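PDB 2P5Z: type VI secretion system component, which resembles the bacteriophage T4 tail proteins gp27 and gp5 and probably forms part of a phage-tail-like cell-puncturing device. Local coordinates for residues Asp29-Glu34 with Gln48-Asp53; Lys54-Glu59 with Ala104-Arg109; Asn123-Asn128 with Glu425-Arg430; Leu387-Thr392 with Val452-Glu457. All coordinates share one frame; numbering follows the deposited sequence.

Contact 1. Residues Asp29-Glu34 with Gln48-Asp53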
# COMPACT_ATOMS: atom_id res chain seq x y z
N ASP A 29 4.90 -8.90 36.85
CA ASP A 29 5.67 -7.74 37.23
C ASP A 29 6.04 -6.92 35.99
O ASP A 29 6.87 -7.35 35.18
CB ASP A 29 6.90 -8.19 38.01
CG ASP A 29 7.64 -7.05 38.67
OD1 ASP A 29 7.02 -5.97 38.89
OD2 ASP A 29 8.84 -7.23 38.98
N VAL A 30 5.43 -5.75 35.85
CA VAL A 30 5.57 -4.95 34.64
C VAL A 30 6.99 -4.44 34.41
O VAL A 30 7.52 -3.69 35.22
CB VAL A 30 4.56 -3.77 34.62
CG1 VAL A 30 4.75 -2.91 33.38
CG2 VAL A 30 3.13 -4.28 34.69
N LEU A 31 7.58 -4.89 33.31
CA LEU A 31 8.91 -4.48 32.90
C LEU A 31 8.84 -3.17 32.15
O LEU A 31 9.21 -2.12 32.67
CB LEU A 31 9.52 -5.55 32.02
CG LEU A 31 10.98 -5.40 31.62
CD1 LEU A 31 11.84 -5.26 32.85
CD2 LEU A 31 11.41 -6.61 30.82
N THR A 32 8.35 -3.23 30.91
CA THR A 32 8.15 -2.01 30.11
C THR A 32 6.82 -2.04 29.34
O THR A 32 6.25 -3.11 29.12
CB THR A 32 9.34 -1.77 29.14
OG1 THR A 32 9.22 -0.48 28.52
CG2 THR A 32 9.44 -2.85 28.09
N PHE A 33 6.33 -0.87 28.94
CA PHE A 33 5.17 -0.82 28.08
C PHE A 33 5.15 0.29 27.04
O PHE A 33 5.77 1.34 27.22
CB PHE A 33 3.87 -0.80 28.90
CG PHE A 33 3.48 0.56 29.39
CD1 PHE A 33 3.81 0.97 30.67
CD2 PHE A 33 2.77 1.43 28.60
CE1 PHE A 33 3.43 2.22 31.14
CE2 PHE A 33 2.41 2.67 29.07
CZ PHE A 33 2.75 3.07 30.33
N GLU A 34 4.38 0.06 25.99
CA GLU A 34 4.11 1.05 24.97
C GLU A 34 2.62 1.00 24.66
O GLU A 34 2.07 -0.07 24.39
CB GLU A 34 4.93 0.74 23.73
CG GLU A 34 5.20 1.94 22.85
CD GLU A 34 6.62 1.94 22.31
OE1 GLU A 34 7.29 0.88 22.41
OE2 GLU A 34 7.06 2.99 21.79
N GLN A 48 5.11 -5.39 28.49
CA GLN A 48 6.07 -6.43 28.86
C GLN A 48 6.07 -6.63 30.36
O GLN A 48 5.88 -5.68 31.13
CB GLN A 48 7.47 -6.11 28.39
CG GLN A 48 7.67 -6.32 26.92
CD GLN A 48 9.13 -6.26 26.52
OE1 GLN A 48 10.02 -6.43 27.34
NE2 GLN A 48 9.37 -6.03 25.24
N PHE A 49 6.27 -7.87 30.75
CA PHE A 49 6.36 -8.19 32.16
C PHE A 49 7.29 -9.35 32.45
O PHE A 49 7.61 -10.16 31.56
CB PHE A 49 4.96 -8.39 32.79
CG PHE A 49 4.21 -9.61 32.32
CD1 PHE A 49 4.28 -10.81 33.03
CD2 PHE A 49 3.35 -9.54 31.21
CE1 PHE A 49 3.54 -11.94 32.63
CE2 PHE A 49 2.62 -10.65 30.80
CZ PHE A 49 2.70 -11.86 31.52
N THR A 50 7.74 -9.44 33.70
CA THR A 50 8.51 -10.61 34.11
C THR A 50 7.69 -11.40 35.09
O THR A 50 6.78 -10.86 35.74
CB THR A 50 9.88 -10.25 34.71
OG1 THR A 50 9.71 -9.23 35.71
CG2 THR A 50 10.80 -9.74 33.62
N SER A 51 8.00 -12.69 35.16
CA SER A 51 7.32 -13.61 36.06
C SER A 51 8.25 -14.75 36.51
O SER A 51 9.15 -15.16 35.78
CB SER A 51 6.09 -14.20 35.37
OG SER A 51 5.42 -15.12 36.22
N SER A 52 8.00 -15.25 37.72
CA SER A 52 8.72 -16.42 38.25
C SER A 52 8.33 -17.69 37.49
O SER A 52 9.09 -18.65 37.42
CB SER A 52 8.39 -16.61 39.73
OG SER A 52 8.02 -15.37 40.31
N ASP A 53 7.13 -17.68 36.94
CA ASP A 53 6.66 -18.77 36.10
C ASP A 53 7.35 -18.71 34.72
O ASP A 53 7.14 -17.79 33.93
CB ASP A 53 5.15 -18.65 35.99
CG ASP A 53 4.51 -19.82 35.30
OD1 ASP A 53 5.20 -20.60 34.60
OD2 ASP A 53 3.27 -19.94 35.47

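Contact 2. Residues Lys54-Glu59 with Ala104-Arg109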
# COMPACT_ATOMS: atom_id res chain seq x y z
N LYS A 54 8.17 -19.71 34.45
CA LYS A 54 8.92 -19.79 33.20
C LYS A 54 8.17 -20.55 32.10
O LYS A 54 8.78 -20.93 31.10
CB LYS A 54 10.29 -20.42 33.43
CG LYS A 54 11.03 -19.81 34.60
CD LYS A 54 12.53 -19.82 34.40
CE LYS A 54 13.11 -21.23 34.47
NZ LYS A 54 14.51 -21.22 33.98
N ALA A 55 6.86 -20.77 32.28
CA ALA A 55 6.04 -21.49 31.31
C ALA A 55 4.57 -21.08 31.35
O ALA A 55 3.70 -21.93 31.38
CB ALA A 55 6.16 -23.00 31.53
N ILE A 56 4.30 -19.77 31.37
CA ILE A 56 2.93 -19.29 31.21
C ILE A 56 2.45 -19.72 29.83
O ILE A 56 3.12 -19.44 28.82
CB ILE A 56 2.83 -17.76 31.33
CG1 ILE A 56 3.46 -17.28 32.64
CG2 ILE A 56 1.38 -17.31 31.23
CD1 ILE A 56 3.21 -15.80 32.92
N ALA A 57 1.32 -20.43 29.81
CA ALA A 57 0.73 -20.99 28.59
C ALA A 57 -0.25 -19.99 27.94
O ALA A 57 -1.07 -19.40 28.63
CB ALA A 57 0.03 -22.30 28.93
N PRO A 58 -0.18 -19.82 26.61
CA PRO A 58 -1.05 -18.86 25.91
C PRO A 58 -2.54 -18.99 26.26
O PRO A 58 -3.22 -17.97 26.44
CB PRO A 58 -0.79 -19.14 24.42
CG PRO A 58 -0.03 -20.41 24.38
CD PRO A 58 0.73 -20.50 25.67
N GLU A 59 -3.00 -20.23 26.43
CA GLU A 59 -4.40 -20.51 26.79
C GLU A 59 -4.83 -19.91 28.13
O GLU A 59 -6.01 -19.61 28.32
CB GLU A 59 -4.71 -22.01 26.73
CG GLU A 59 -3.55 -22.93 27.12
CD GLU A 59 -2.67 -23.29 25.94
OE1 GLU A 59 -1.47 -22.97 25.96
OE2 GLU A 59 -3.20 -23.87 24.96
N ALA A 104 11.11 -15.34 33.53
CA ALA A 104 10.88 -15.26 32.10
C ALA A 104 10.26 -13.93 31.78
O ALA A 104 9.62 -13.32 32.64
CB ALA A 104 9.99 -16.39 31.64
N ARG A 105 10.48 -13.46 30.56
CA ARG A 105 9.96 -12.18 30.09
C ARG A 105 8.80 -12.47 29.14
O ARG A 105 8.88 -13.39 28.33
CB ARG A 105 11.09 -11.43 29.38
CG ARG A 105 10.82 -10.00 28.98
CD ARG A 105 12.14 -9.40 28.54
NE ARG A 105 12.08 -8.74 27.24
CZ ARG A 105 12.76 -9.12 26.16
NH1 ARG A 105 13.58 -10.17 26.21
NH2 ARG A 105 12.64 -8.44 25.02
N TYR A 106 7.72 -11.70 29.26
CA TYR A 106 6.53 -11.95 28.47
C TYR A 106 5.99 -10.66 27.91
O TYR A 106 6.27 -9.59 28.45
CB TYR A 106 5.41 -12.60 29.29
CG TYR A 106 5.76 -13.97 29.83
CD1 TYR A 106 6.25 -14.12 31.13
CD2 TYR A 106 5.62 -15.10 29.04
CE1 TYR A 106 6.58 -15.36 31.63
CE2 TYR A 106 5.95 -16.36 29.53
CZ TYR A 106 6.44 -16.48 30.83
OH TYR A 106 6.77 -17.74 31.32
N GLU A 107 5.19 -10.76 26.84
CA GLU A 107 4.45 -9.60 26.36
C GLU A 107 2.98 -9.91 26.12
O GLU A 107 2.63 -10.99 25.67
CB GLU A 107 5.10 -9.02 25.11
CG GLU A 107 4.72 -7.57 24.86
CD GLU A 107 5.40 -6.99 23.64
OE1 GLU A 107 6.59 -6.62 23.74
OE2 GLU A 107 4.76 -6.87 22.57
N VAL A 108 2.11 -8.96 26.47
CA VAL A 108 0.72 -9.07 26.10
C VAL A 108 0.22 -7.82 25.38
O VAL A 108 0.70 -6.71 25.63
CB VAL A 108 -0.22 -9.38 27.29
CG1 VAL A 108 -0.04 -10.83 27.77
CG2 VAL A 108 -0.03 -8.37 28.43
N ARG A 109 -0.75 -8.02 24.49
CA ARG A 109 -1.42 -6.91 23.85
C ARG A 109 -2.77 -6.72 24.51
O ARG A 109 -3.53 -7.66 24.63
CB ARG A 109 -1.57 -7.16 22.35
CG ARG A 109 -2.30 -6.04 21.61
CD ARG A 109 -2.00 -6.11 20.13
NE ARG A 109 -0.88 -5.26 19.77
CZ ARG A 109 -0.22 -5.34 18.63
NH1 ARG A 109 -0.55 -6.26 17.74
NH2 ARG A 109 0.79 -4.53 18.38

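Contact 3. Residues Asn123-Asn128 with Glu425-Arg430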
# COMPACT_ATOMS: atom_id res chain seq x y z
N ASN A 123 -21.31 -10.66 5.21
CA ASN A 123 -22.12 -9.75 4.39
C ASN A 123 -23.54 -9.55 4.91
O ASN A 123 -24.19 -10.50 5.34
CB ASN A 123 -22.16 -10.24 2.94
CG ASN A 123 -20.80 -10.49 2.36
OD1 ASN A 123 -19.90 -9.65 2.46
ND2 ASN A 123 -20.62 -11.65 1.74
N ALA A 124 -24.04 -8.32 4.86
CA ALA A 124 -25.39 -8.07 5.36
C ALA A 124 -26.03 -6.83 4.75
O ALA A 124 -25.34 -5.88 4.41
CB ALA A 124 -25.37 -7.94 6.88
N ILE A 125 -27.35 -6.85 4.63
CA ILE A 125 -28.10 -5.66 4.18
C ILE A 125 -29.04 -5.25 5.30
O ILE A 125 -29.88 -6.03 5.75
CB ILE A 125 -28.88 -5.93 2.86
CG1 ILE A 125 -27.92 -6.28 1.74
CG2 ILE A 125 -29.71 -4.73 2.44
CD1 ILE A 125 -28.47 -7.29 0.78
N TYR A 126 -28.89 -4.02 5.76
CA TYR A 126 -29.61 -3.54 6.92
C TYR A 126 -30.70 -2.69 6.37
O TYR A 126 -30.47 -1.93 5.44
CB TYR A 126 -28.69 -2.74 7.87
CG TYR A 126 -27.62 -3.60 8.54
CD1 TYR A 126 -26.38 -3.81 7.93
CD2 TYR A 126 -27.87 -4.24 9.75
CE1 TYR A 126 -25.42 -4.61 8.51
CE2 TYR A 126 -26.92 -5.05 10.34
CZ TYR A 126 -25.70 -5.23 9.72
OH TYR A 126 -24.76 -6.04 10.31
N GLN A 127 -31.88 -2.82 6.95
CA GLN A 127 -33.12 -2.37 6.34
C GLN A 127 -33.79 -1.34 7.25
O GLN A 127 -34.11 -1.66 8.38
CB GLN A 127 -34.01 -3.61 6.11
CG GLN A 127 -35.16 -3.45 5.13
CD GLN A 127 -34.70 -3.36 3.69
OE1 GLN A 127 -33.80 -4.10 3.25
NE2 GLN A 127 -35.34 -2.47 2.92
N ASN A 128 -33.98 -0.11 6.76
CA ASN A 128 -34.69 0.96 7.51
C ASN A 128 -34.09 1.33 8.86
O ASN A 128 -34.78 1.37 9.88
CB ASN A 128 -36.20 0.70 7.68
CG ASN A 128 -36.87 0.33 6.38
OD1 ASN A 128 -37.40 -0.79 6.24
ND2 ASN A 128 -36.83 1.24 5.40
N GLU A 425 -30.25 -11.01 3.98
CA GLU A 425 -29.84 -11.42 2.64
C GLU A 425 -30.70 -10.78 1.56
O GLU A 425 -30.50 -11.05 0.38
CB GLU A 425 -29.94 -12.94 2.47
CG GLU A 425 -29.66 -13.77 3.72
CD GLU A 425 -30.92 -14.08 4.54
OE1 GLU A 425 -32.03 -13.74 4.08
OE2 GLU A 425 -30.78 -14.65 5.65
N SER A 426 -31.68 -9.97 1.94
CA SER A 426 -32.64 -9.56 0.93
C SER A 426 -32.54 -8.08 0.55
O SER A 426 -32.25 -7.23 1.39
CB SER A 426 -34.06 -10.03 1.29
OG SER A 426 -34.84 -9.01 1.88
N LEU A 427 -32.79 -7.79 -0.72
CA LEU A 427 -32.40 -6.53 -1.30
C LEU A 427 -33.49 -6.02 -2.24
O LEU A 427 -33.96 -6.76 -3.10
CB LEU A 427 -31.11 -6.76 -2.08
CG LEU A 427 -30.08 -5.67 -2.40
CD1 LEU A 427 -30.27 -5.22 -3.79
CD2 LEU A 427 -30.11 -4.50 -1.43
N TRP A 428 -33.88 -4.75 -2.07
CA TRP A 428 -34.91 -4.13 -2.90
C TRP A 428 -34.30 -3.42 -4.08
O TRP A 428 -33.63 -2.41 -3.93
CB TRP A 428 -35.75 -3.15 -2.07
CG TRP A 428 -36.74 -3.85 -1.21
CD1 TRP A 428 -36.61 -4.16 0.11
CD2 TRP A 428 -38.01 -4.37 -1.62
NE1 TRP A 428 -37.72 -4.83 0.56
CE2 TRP A 428 -38.60 -4.97 -0.49
CE3 TRP A 428 -38.71 -4.38 -2.84
CZ2 TRP A 428 -39.86 -5.57 -0.53
CZ3 TRP A 428 -39.96 -4.98 -2.88
CH2 TRP A 428 -40.52 -5.57 -1.73
N VAL A 429 -34.56 -3.92 -5.28
CA VAL A 429 -33.75 -3.52 -6.43
C VAL A 429 -34.52 -3.29 -7.75
O VAL A 429 -35.50 -3.98 -8.04
CB VAL A 429 -32.54 -4.50 -6.56
CG1 VAL A 429 -32.92 -5.81 -7.24
CG2 VAL A 429 -31.37 -3.85 -7.21
N ARG A 430 -34.10 -2.30 -8.52
CA ARG A 430 -34.72 -2.01 -9.82
C ARG A 430 -33.94 -2.63 -10.96
O ARG A 430 -32.74 -2.41 -11.08
CB ARG A 430 -34.84 -0.50 -10.04
CG ARG A 430 -35.90 0.14 -9.18
CD ARG A 430 -36.26 1.54 -9.64
NE ARG A 430 -37.20 2.18 -8.72
CZ ARG A 430 -37.76 3.37 -8.92
NH1 ARG A 430 -37.48 4.07 -10.01
NH2 ARG A 430 -38.60 3.86 -8.02

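Contact 4. Residues Leu387-Thr392 with Val452-Glu457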
# COMPACT_ATOMS: atom_id res chain seq x y z
N LEU A 387 -23.23 -9.18 -8.77
CA LEU A 387 -23.64 -10.20 -7.79
C LEU A 387 -24.86 -10.98 -8.28
O LEU A 387 -25.83 -10.38 -8.75
CB LEU A 387 -23.95 -9.58 -6.43
CG LEU A 387 -22.80 -8.92 -5.68
CD1 LEU A 387 -23.32 -8.39 -4.36
CD2 LEU A 387 -21.69 -9.93 -5.49
N PRO A 388 -24.80 -12.31 -8.19
CA PRO A 388 -25.96 -13.10 -8.54
C PRO A 388 -27.05 -12.97 -7.47
O PRO A 388 -26.74 -12.86 -6.28
CB PRO A 388 -25.42 -14.53 -8.57
CG PRO A 388 -24.25 -14.52 -7.65
CD PRO A 388 -23.66 -13.14 -7.75
N ALA A 389 -28.30 -12.92 -7.90
CA ALA A 389 -29.40 -12.95 -6.95
C ALA A 389 -30.55 -13.77 -7.49
O ALA A 389 -30.62 -14.05 -8.69
CB ALA A 389 -29.84 -11.56 -6.65
N ARG A 390 -31.45 -14.17 -6.60
CA ARG A 390 -32.68 -14.85 -6.99
C ARG A 390 -33.85 -13.96 -6.66
O ARG A 390 -33.97 -13.50 -5.53
CB ARG A 390 -32.84 -16.16 -6.24
CG ARG A 390 -32.04 -17.29 -6.82
CD ARG A 390 -32.74 -18.61 -6.59
NE ARG A 390 -32.09 -19.68 -7.34
CZ ARG A 390 -31.11 -20.45 -6.86
NH1 ARG A 390 -30.68 -20.27 -5.61
NH2 ARG A 390 -30.57 -21.40 -7.61
N VAL A 391 -34.72 -13.72 -7.65
CA VAL A 391 -35.98 -13.00 -7.42
C VAL A 391 -36.91 -13.85 -6.56
O VAL A 391 -37.09 -15.04 -6.83
CB VAL A 391 -36.67 -12.59 -8.73
CG1 VAL A 391 -37.77 -11.58 -8.45
CG2 VAL A 391 -35.67 -11.97 -9.68
N THR A 392 -37.44 -13.26 -5.49
CA THR A 392 -38.34 -13.97 -4.58
C THR A 392 -39.79 -13.53 -4.78
O THR A 392 -40.08 -12.62 -5.58
CB THR A 392 -37.95 -13.78 -3.09
OG1 THR A 392 -37.58 -12.42 -2.83
CG2 THR A 392 -36.79 -14.71 -2.71
N VAL A 452 -30.84 -13.27 -11.37
CA VAL A 452 -30.42 -12.01 -11.97
C VAL A 452 -29.00 -11.61 -11.59
O VAL A 452 -28.38 -12.20 -10.71
CB VAL A 452 -31.36 -10.88 -11.57
CG1 VAL A 452 -32.71 -11.07 -12.24
CG2 VAL A 452 -31.49 -10.82 -10.06
N SER A 453 -28.49 -10.60 -12.28
CA SER A 453 -27.19 -10.05 -11.97
C SER A 453 -27.36 -8.67 -11.39
O SER A 453 -28.05 -7.82 -11.97
CB SER A 453 -26.32 -9.99 -13.21
OG SER A 453 -25.70 -11.24 -13.41
N ILE A 454 -26.76 -8.45 -10.23
CA ILE A 454 -26.82 -7.14 -9.58
C ILE A 454 -25.53 -6.34 -9.81
O ILE A 454 -24.42 -6.81 -9.54
CB ILE A 454 -27.12 -7.28 -8.09
CG1 ILE A 454 -28.31 -8.21 -7.88
CG2 ILE A 454 -27.40 -5.91 -7.48
CD1 ILE A 454 -29.61 -7.60 -8.33
N ALA A 455 -25.70 -5.14 -10.34
CA ALA A 455 -24.60 -4.24 -10.61
C ALA A 455 -24.75 -3.00 -9.76
O ALA A 455 -25.79 -2.76 -9.17
CB ALA A 455 -24.57 -3.87 -12.09
N PHE A 456 -23.69 -2.20 -9.69
CA PHE A 456 -23.62 -1.12 -8.72
C PHE A 456 -23.11 0.12 -9.38
O PHE A 456 -22.03 0.13 -9.98
CB PHE A 456 -22.70 -1.51 -7.57
CG PHE A 456 -23.20 -2.69 -6.78
CD1 PHE A 456 -24.09 -2.51 -5.75
CD2 PHE A 456 -22.81 -3.98 -7.11
CE1 PHE A 456 -24.56 -3.58 -5.03
CE2 PHE A 456 -23.29 -5.06 -6.39
CZ PHE A 456 -24.17 -4.85 -5.35
N GLU A 457 -23.91 1.17 -9.29
CA GLU A 457 -23.63 2.40 -9.99
C GLU A 457 -22.40 3.07 -9.36
O GLU A 457 -22.35 3.28 -8.15
CB GLU A 457 -24.86 3.29 -9.92
CG GLU A 457 -24.79 4.49 -10.79
CD GLU A 457 -26.11 5.20 -10.84
OE1 GLU A 457 -26.54 5.76 -9.80
OE2 GLU A 457 -26.72 5.21 -11.92

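Contact 1. Residues Asp29-Glu34 with Gln48-Asp53
Gln48 faces both Leu31 and Thr32 in a classic beta bulge of the antiparallel hairpin built from strands 29-38 and 44-51. The backbone of Gln48 bonds at both ends: its N donates to Thr32 O (2.6 Å), whereas Gln48 O receives Leu31 N at 2.9 Å from a donor lifted 40° out of the carbonyl plane. The glutamine side chain runs alongside Thr32, with Gln48 CB 3.8 Å from Thr32 CG2 and the amide carbon at a similar distance from that methyl. From the other bulge residue, Leu31 CD2 comes across to 3.8 Å from Gln48 OE1. Extended beyond CG, Gln48 carries its amide to strand 104-111, where Arg105 NE binds OE1 and Glu107 OE1 binds NE2, so both ends of the amide are held. Thr32 turns OG1 to Ala352 O on strand 343-353, the other neighbour of strand 29-38. Beyond the bulge, Asp29 and Thr50 form a regular hydrogen-bonded pair, with Asp29 N to Thr50 O at 2.9 Å and Thr50 N to Asp29 O at 2.7 Å. Their side chains run alongside each other from the same face of the hairpin, and Arg354 joins them through a salt bridge to Asp29 OD2 and a hydrogen bond to Thr50 OG1. With chi1 at 49°, Thr50 OG1 sits between its own N and carbonyl carbon, 3.8 Å from Asp29 CB.

Contact 2. Residues Lys54-Glu59 with Ala104-Arg109
The Tyr106 ring takes Ile56 over one face: CD1 stands 3.9 Å from the ring centroid, 22° off the normal, a CH-pi contact displaced toward the rim. Ile56 CG1 follows across the hydroxyl end of the ring, 3.6 Å from Tyr106 CZ. The isoleucine holds CG1 beside its own backbone N (chi1 -54°), which lets the CG1-CD1 arm lie over the ring while the amide N reaches the phenol. The Tyr106 ring also meets the rings of Phe49, at a plane angle of about 30°, and His96, residues of the two strands that flank strand 104-111. At its far end, Tyr106 OH accepts a nearly straight bond from Ile56 N at 3.2 Å; it also bonds the carbonyl oxygen of Asp53, the residue just before Lys54. The amide of Ala55 lies as near but at a poor angle, and it is bonded instead to Asp53 OD1. Two residues before Ile56, Lys54 CA rests 3.9 Å from Ala104 CB, and the lysine side chain leads off to Asp334 of the second subunit and to Ser100 O. The loop that leaves strand 44-51 is thus folded over the end of a neighbouring strand. A buried phenol oxygen that takes one backbone N-H and gives its proton to one backbone carbonyl is matched on both counts, which probably helps fix the loop's course here through neutral groups.

Contact 3. Residues Asn123-Asn128 with Glu425-Arg430
Glu425 enters the contact through its backbone, its carbonyl carbon 4.2 Å from Ile125 CD1, while its CB points away from the 123-128 segment and OE2 bonds Gly423 N. At Ser426 the carbonyl oxygen is the meeting point: Ile125 CG2 lies 3.7 Å from Ser426 O, and CD1 of the same isoleucine is almost as close. Leu427 then crosses Ile125 at about a right angle, with Leu427 CD2 3.9 Å from Ile125 CG2. Its CG is anti to the backbone N (chi1 -155°), swinging the branched end toward the isoleucine. Trp428 comes last: the end of the Gln127 side chain crosses its indole beside CD1, the amide and ring planes 68° apart. Trp428 N is bonded to Gln163 OE1, so strand 161-166 takes part as well. The two strands are not sheet partners; their axes pass 7.5 Å apart at 66°, and the contact is van der Waals packing centred on Ile125. Strand 124-127 pairs with 161-166 in a small antiparallel sheet, whereas 426-429 lies at one end of the five-stranded OB order within this chain, next to 409-412, so the contact joins the probably gp27-like part to the OB domain.

Contact 4. Residues Leu387-Thr392 with Val452-Glu457
Four backbone hydrogen bonds join Leu387 and Ala389 to Ile454 and Val452. Leu387 N reaches Ile454 O at 2.8 Å, and Ile454 N returns to Leu387 O at 2.6 Å. Two residues on, Ala389 N meets Val452 O at 2.9 Å, and Val452 N meets Ala389 O at 2.8 Å. Between these hydrogen-bonded pairs stands the non-hydrogen-bonded pair Pro388-Ser453. At this position the proline's missing N-H costs the ladder nothing, and Pro388 CA adds a CA-H...O contact, 3.4 Å from Val452 O; Ser453 CA makes a similar one to Leu387 O. The ladder joins the first and fourth strands of an antiparallel sheet ordered 3-2-1-4-5, the strand order of an OB fold, and the 131° between the segment axes fits the strong twist of such a small barrel. Apolar packing gathers on the face that carries Leu387, Ala389, Val452 and Ile454. Ala389 CB touches both Val452 CG2 and Ile454 CG1, each at 3.9 Å, and Val411 of strand 409-412 packs on the same methyl. Leu387 crosses Phe456 at about a right angle, its CD1 at the ring edge, 3.8 Å from Phe456 CZ; a chi1 of -65° sets CG beside the backbone N and sends the branch there. Val391 CG2 meets Val452 CG1 where strand 387-391 ends. Contacts between subunits lie close by: Leu387 and Pro388 pack on Glu458 and Glu457 of the second subunit, while Glu457 of this chain forms a salt bridge with Lys470 of the third subunit.

From the N terminus, contact 1 closes a short hairpin, and contact 2 follows in series, its loop of 44 residues bringing the segment after that hairpin back to strand 104-111. Their centres are 9 Å apart, and strand 44-51 pairs with strand 104-111, so they form one patch of the probably gp27-like part. Contact 3 then spans nearly 300 residues, from strand 124-127 to the OB domain. Contact 4 opens at 387-392, before contact 3 closes at 425-430, and itself closes at 452-457: the two cross, with centres 11 Å apart, meeting where Val429 packs on Ile454. Contacts 1 and 4 lie about 55 Å apart, centre to centre.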